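Local coordinates for metallo-beta-lactamase family protein (Thermus thermophilus, PDB 2ZO4), which binds two zinc ions and probably works as a hydrolase of the metallo-beta-lactamase superfamily, its substrate being unknown, at residues 262-267 with 312-316; 63-68 with 85-91. One frame throughout, in Å; residues are numbered along the deposited sequence.

Contact 1: residues 262-267 with 312-316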
loop_
_atom_site.group_PDB
_atom_site.type_symbol
_atom_site.label_atom_id
_atom_site.label_comp_id
_atom_site.label_asym_id
_atom_site.label_seq_id
_atom_site.Cartn_x
_atom_site.Cartn_y
_atom_site.Cartn_z
ATOM N N LEU A 262 -20.361 -6.056 -18.186
ATOM C CA LEU A 262 -21.681 -5.537 -17.867
ATOM C C LEU A 262 -22.663 -5.689 -19.034
ATOM O O LEU A 262 -23.307 -4.724 -19.451
ATOM C CB LEU A 262 -21.591 -4.083 -17.386
ATOM C CG LEU A 262 -20.978 -3.834 -16.002
ATOM C CD1 LEU A 262 -20.784 -2.352 -15.775
ATOM C CD2 LEU A 262 -21.830 -4.440 -14.885
ATOM N N ASP A 263 -22.767 -6.917 -19.546
ATOM C CA ASP A 263 -23.769 -7.279 -20.559
ATOM C C ASP A 263 -25.188 -7.246 -19.980
ATOM O O ASP A 263 -26.174 -7.267 -20.718
ATOM C CB ASP A 263 -23.454 -8.649 -21.189
ATOM C CG ASP A 263 -22.847 -9.632 -20.198
ATOM O OD1 ASP A 263 -23.595 -10.225 -19.387
ATOM O OD2 ASP A 263 -21.611 -9.823 -20.240
ATOM N N GLY A 264 -25.266 -7.197 -18.652
ATOM C CA GLY A 264 -26.505 -6.953 -17.920
ATOM C C GLY A 264 -26.171 -6.459 -16.520
ATOM O O GLY A 264 -24.993 -6.402 -16.160
ATOM N N PRO A 265 -27.199 -6.091 -15.727
ATOM C CA PRO A 265 -27.006 -5.630 -14.347
ATOM C C PRO A 265 -26.312 -6.673 -13.469
ATOM O O PRO A 265 -26.764 -7.820 -13.391
ATOM C CB PRO A 265 -28.435 -5.375 -13.856
ATOM C CG PRO A 265 -29.230 -5.155 -15.098
ATOM C CD PRO A 265 -28.625 -6.078 -16.107
ATOM N N LYS A 266 -25.216 -6.269 -12.824
ATOM C CA LYS A 266 -24.403 -7.173 -12.006
ATOM C C LYS A 266 -23.884 -6.501 -10.733
ATOM O O LYS A 266 -23.693 -5.284 -10.692
ATOM C CB LYS A 266 -23.223 -7.722 -12.819
ATOM C CG LYS A 266 -23.614 -8.693 -13.929
ATOM C CD LYS A 266 -22.391 -9.283 -14.598
ATOM C CE LYS A 266 -22.775 -10.214 -15.737
ATOM N NZ LYS A 266 -21.553 -10.757 -16.412
ATOM N N THR A 267 -23.654 -7.309 -9.701
ATOM C CA THR A 267 -23.104 -6.827 -8.438
ATOM C C THR A 267 -21.580 -6.839 -8.501
ATOM O O THR A 267 -20.996 -7.576 -9.296
ATOM C CB THR A 267 -23.543 -7.707 -7.254
ATOM O OG1 THR A 267 -22.859 -8.965 -7.320
ATOM C CG2 THR A 267 -25.055 -7.944 -7.276
ATOM N N TYR A 312 -26.809 -3.021 -4.502
ATOM C CA TYR A 312 -26.279 -2.382 -5.701
ATOM C C TYR A 312 -26.047 -3.364 -6.844
ATOM O O TYR A 312 -25.354 -4.370 -6.688
ATOM C CB TYR A 312 -24.984 -1.620 -5.393
ATOM C CG TYR A 312 -25.116 -0.547 -4.331
ATOM C CD1 TYR A 312 -24.455 -0.670 -3.115
ATOM C CD2 TYR A 312 -25.901 0.591 -4.544
ATOM C CE1 TYR A 312 -24.560 0.306 -2.136
ATOM C CE2 TYR A 312 -26.017 1.574 -3.566
ATOM C CZ TYR A 312 -25.341 1.421 -2.366
ATOM O OH TYR A 312 -25.439 2.375 -1.389
ATOM N N ARG A 313 -26.650 -3.058 -7.987
ATOM C CA ARG A 313 -26.405 -3.769 -9.232
ATOM C C ARG A 313 -26.011 -2.712 -10.255
ATOM O O ARG A 313 -26.751 -1.753 -10.479
ATOM C CB ARG A 313 -27.654 -4.547 -9.691
ATOM C CG ARG A 313 -28.145 -5.605 -8.698
ATOM C CD ARG A 313 -29.157 -6.584 -9.326
ATOM N NE ARG A 313 -28.540 -7.473 -10.316
ATOM C CZ ARG A 313 -27.985 -8.653 -10.040
ATOM N NH1 ARG A 313 -27.956 -9.114 -8.796
ATOM N NH2 ARG A 313 -27.447 -9.374 -11.018
ATOM N N TYR A 314 -24.827 -2.871 -10.838
ATOM C CA TYR A 314 -24.296 -1.908 -11.802
ATOM C C TYR A 314 -24.660 -2.295 -13.236
ATOM O O TYR A 314 -24.761 -3.477 -13.561
ATOM C CB TYR A 314 -22.772 -1.786 -11.657
ATOM C CG TYR A 314 -22.308 -1.070 -10.401
ATOM C CD1 TYR A 314 -21.839 0.242 -10.463
ATOM C CD2 TYR A 314 -22.328 -1.707 -9.156
ATOM C CE1 TYR A 314 -21.406 0.910 -9.319
ATOM C CE2 TYR A 314 -21.904 -1.048 -8.000
ATOM C CZ TYR A 314 -21.438 0.261 -8.093
ATOM O OH TYR A 314 -21.010 0.925 -6.964
ATOM N N PHE A 315 -24.856 -1.292 -14.087
ATOM C CA PHE A 315 -25.160 -1.524 -15.501
ATOM C C PHE A 315 -24.400 -0.547 -16.391
ATOM O O PHE A 315 -24.070 0.562 -15.971
ATOM C CB PHE A 315 -26.668 -1.419 -15.762
ATOM C CG PHE A 315 -27.281 -0.139 -15.267
ATOM C CD1 PHE A 315 -27.868 -0.076 -14.007
ATOM C CD2 PHE A 315 -27.268 1.007 -16.056
ATOM C CE1 PHE A 315 -28.433 1.115 -13.541
ATOM C CE2 PHE A 315 -27.829 2.200 -15.599
ATOM C CZ PHE A 315 -28.408 2.254 -14.339
ATOM N N ARG A 316 -24.128 -0.969 -17.620
ATOM C CA ARG A 316 -23.468 -0.125 -18.605
ATOM C C ARG A 316 -24.520 0.690 -19.350
ATOM O O ARG A 316 -25.491 0.129 -19.867
ATOM C CB ARG A 316 -22.691 -0.990 -19.602
ATOM C CG ARG A 316 -21.635 -0.241 -20.399
ATOM C CD ARG A 316 -21.335 -0.901 -21.751
ATOM N NE ARG A 316 -21.227 -2.361 -21.679
ATOM C CZ ARG A 316 -21.914 -3.208 -22.444
ATOM N NH1 ARG A 316 -22.758 -2.758 -23.362
ATOM N NH2 ARG A 316 -21.743 -4.517 -22.300
HETATM O O HOH W 1 -25.201 -3.458 -18.371
#
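Arg313 of strand 313-316 lays its side chain against Pro265 and Thr267. Its CB stands 4.2 Å from Lys266 O, and CG passes the methyl CG2 of Thr267. A bend at chi3 (69°) then brings the guanidinium to Pro265, NE lying 3.6 Å from Pro265 O. At the tip, NH2 donates to Pro265 O at 2.9 Å, approaching from above the carbonyl plane, while NH1 rests 3.5 Å from Thr267 CG2. The same NH2 also forms a salt bridge with Glu270 OE1 and so is held by two oxygens. Beside it, Lys266 and Tyr314 make one antiparallel hydrogen-bonded pair: Lys266 N binds Tyr314 O at 2.9 Å, and Tyr314 N binds Lys266 O at 2.7 Å. Tyr314 O further receives a CA-H...O contact from Pro265 CA. Methyl CD2 of Leu262 approaches Tyr314 O at 3.4 Å, and a water, modelled rather close to Leu262 O, links it to Arg316 N. The loop joins helix 240-261 to helix 268-275, N-capped by Thr267, and its single bridge to the hairpin 305-308/313-316 is consistent with a winged-helix arrangement, in keeping with the helix-turn-helix clan of this region. Tyr314 packs against helix 286-301, its OH bonded to Glu297.

Contact 2: residues 63-68 with 85-91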
loop_
_atom_site.group_PDB
_atom_site.type_symbol
_atom_site.label_atom_id
_atom_site.label_comp_id
_atom_site.label_asym_id
_atom_site.label_seq_id
_atom_site.Cartn_x
_atom_site.Cartn_y
_atom_site.Cartn_z
ATOM N N VAL A 63 17.096 -0.013 15.730
ATOM C CA VAL A 63 16.310 0.721 14.736
ATOM C C VAL A 63 15.516 1.839 15.413
ATOM O O VAL A 63 14.489 1.590 16.045
ATOM C CB VAL A 63 15.355 -0.200 13.941
ATOM C CG1 VAL A 63 14.693 0.581 12.813
ATOM C CG2 VAL A 63 16.096 -1.408 13.390
ATOM N N LYS A 64 15.994 3.067 15.266
ATOM C CA LYS A 64 15.426 4.205 15.989
ATOM C C LYS A 64 14.445 5.048 15.171
ATOM O O LYS A 64 13.726 5.875 15.732
ATOM C CB LYS A 64 16.544 5.080 16.573
ATOM C CG LYS A 64 17.271 4.459 17.776
ATOM C CD LYS A 64 16.386 4.447 19.024
ATOM C CE LYS A 64 17.118 3.864 20.232
ATOM N NZ LYS A 64 16.272 3.933 21.467
ATOM N N THR A 65 14.420 4.843 13.854
ATOM C CA THR A 65 13.481 5.558 12.979
ATOM C C THR A 65 12.731 4.574 12.089
ATOM O O THR A 65 13.339 3.699 11.462
ATOM C CB THR A 65 14.186 6.623 12.094
ATOM O OG1 THR A 65 14.933 7.512 12.921
ATOM C CG2 THR A 65 13.165 7.445 11.289
ATOM N N ILE A 66 11.409 4.716 12.055
ATOM C CA ILE A 66 10.566 3.916 11.180
ATOM C C ILE A 66 9.854 4.830 10.190
ATOM O O ILE A 66 9.157 5.769 10.588
ATOM C CB ILE A 66 9.518 3.089 11.972
ATOM C CG1 ILE A 66 10.180 2.235 13.069
ATOM C CG2 ILE A 66 8.660 2.244 11.019
ATOM C CD1 ILE A 66 11.088 1.113 12.570
ATOM N N LEU A 67 10.042 4.551 8.903
ATOM C CA LEU A 67 9.337 5.266 7.845
ATOM C C LEU A 67 8.346 4.323 7.165
ATOM O O LEU A 67 8.748 3.349 6.534
ATOM C CB LEU A 67 10.330 5.850 6.827
ATOM C CG LEU A 67 11.450 6.750 7.372
ATOM C CD1 LEU A 67 12.412 7.145 6.271
ATOM C CD2 LEU A 67 10.889 7.996 8.061
ATOM N N LEU A 68 7.053 4.612 7.302
ATOM C CA LEU A 68 6.009 3.757 6.730
ATOM C C LEU A 68 5.467 4.303 5.418
ATOM O O LEU A 68 5.013 5.444 5.353
ATOM C CB LEU A 68 4.850 3.558 7.719
ATOM C CG LEU A 68 5.143 2.869 9.055
ATOM C CD1 LEU A 68 3.871 2.767 9.895
ATOM C CD2 LEU A 68 5.773 1.492 8.860
ATOM N N LEU A 85 10.050 -0.193 21.576
ATOM C CA LEU A 85 11.460 -0.274 21.945
ATOM C C LEU A 85 12.135 1.098 21.951
ATOM O O LEU A 85 13.294 1.227 22.354
ATOM C CB LEU A 85 12.211 -1.252 21.031
ATOM C CG LEU A 85 11.632 -2.666 20.877
ATOM C CD1 LEU A 85 12.267 -3.390 19.698
ATOM C CD2 LEU A 85 11.757 -3.508 22.155
ATOM N N GLY A 86 11.410 2.124 21.512
ATOM C CA GLY A 86 11.930 3.488 21.534
ATOM C C GLY A 86 12.074 4.145 20.174
ATOM O O GLY A 86 12.528 5.284 20.084
ATOM N N ALA A 87 11.674 3.434 19.121
ATOM C CA ALA A 87 11.727 3.959 17.754
ATOM C C ALA A 87 10.672 5.024 17.487
ATOM O O ALA A 87 9.572 4.992 18.047
ATOM C CB ALA A 87 11.587 2.828 16.743
ATOM N N ARG A 88 11.017 5.965 16.617
ATOM C CA ARG A 88 10.082 6.989 16.177
ATOM C C ARG A 88 9.439 6.563 14.860
ATOM O O ARG A 88 10.141 6.264 13.892
ATOM C CB ARG A 88 10.808 8.320 16.015
ATOM C CG ARG A 88 9.900 9.524 16.125
ATOM C CD ARG A 88 10.501 10.543 17.084
ATOM N NE ARG A 88 11.595 11.297 16.482
ATOM C CZ ARG A 88 12.501 11.988 17.171
ATOM N NH1 ARG A 88 13.451 12.645 16.527
ATOM N NH2 ARG A 88 12.469 12.014 18.500
ATOM N N VAL A 89 8.108 6.532 14.836
ATOM C CA VAL A 89 7.362 6.073 13.663
ATOM C C VAL A 89 6.781 7.241 12.861
ATOM O O VAL A 89 6.096 8.108 13.413
ATOM C CB VAL A 89 6.240 5.075 14.054
ATOM C CG1 VAL A 89 5.495 4.572 12.820
ATOM C CG2 VAL A 89 6.818 3.901 14.815
ATOM N N PHE A 90 7.068 7.249 11.559
ATOM C CA PHE A 90 6.560 8.261 10.640
ATOM C C PHE A 90 5.564 7.648 9.655
ATOM O O PHE A 90 5.807 6.568 9.105
ATOM C CB PHE A 90 7.713 8.916 9.873
ATOM C CG PHE A 90 8.581 9.812 10.717
ATOM C CD1 PHE A 90 8.277 11.162 10.853
ATOM C CD2 PHE A 90 9.708 9.309 11.366
ATOM C CE1 PHE A 90 9.078 12.002 11.624
ATOM C CE2 PHE A 90 10.517 10.136 12.136
ATOM C CZ PHE A 90 10.201 11.486 12.268
ATOM N N LEU A 91 4.456 8.357 9.436
ATOM C CA LEU A 91 3.339 7.879 8.623
ATOM C C LEU A 91 2.703 9.091 7.955
ATOM O O LEU A 91 2.513 10.112 8.616
ATOM C CB LEU A 91 2.300 7.219 9.534
ATOM C CG LEU A 91 1.515 5.940 9.218
ATOM C CD1 LEU A 91 0.142 6.037 9.872
ATOM C CD2 LEU A 91 1.375 5.624 7.734
HETATM O O HOH W 2 14.793 1.644 19.869
HETATM O O HOH W 3 14.359 5.907 22.615
#
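A beta-alpha-beta crossover of the metallo-beta-lactamase fold sets the parallel strands 65-68 and 88-91 side by side in a six-stranded mixed sheet, the connection passing through helices 73-76 and 79-84. Their ladder begins with Arg88 N to Lys64 O, continues through Ile66 N to Arg88 O (2.7 Å) and Phe90 N to Ile66 O (2.7 Å), and reaches Leu68 N to Phe90 O. On one face, the Phe90 ring borders Leu67 and Thr65. Leu67 runs alongside it, pointing the same way, with CD2 3.7 Å from Phe90 CD2; the Thr65 methyl CG2, set anti to the backbone N, slants across to Phe90 CE2 at 3.9 Å. Ile66, Leu68, Val89 and Leu91 share the other face, which helix 79-84 covers in part through Phe82 and Ser79. There Leu68 CD1 touches both Val89 CG1 (3.8 Å) and Leu91 CG, and the Leu68 side chain comes within about 5 Å of that of the zinc ligand His75. Before the strand, Gly86 ends helix 79-84 in a Schellman motif. Lys64 folds back toward this turn by its bend at chi2 (-72°), and a water accepts from Lys64 NZ at 3.0 Å while donating to Gly86 O at 3.2 Å.

Overall arrangement
Contacts 1 and 2 lie on opposite sides of the chain's centre, their centres about 46 Å apart, and they share no secondary-structure element. Contact 2 is partly buried, inside the metallo-beta-lactamase domain and near the zinc ligands; contact 1 lies at the surface, away from the metal site, where an interhelical loop of the C-terminal region meets a terminal strand. Although they bury similar areas, 519 and 513 Å², their chemistry differs. In 63-68 with 85-91 a parallel ladder of four backbone bonds is flanked by aliphatic and aromatic groups, with water joining the lysine at its start to the helix end. In 262-267 with 312-316 a single antiparallel bridge is reinforced by a charged side chain.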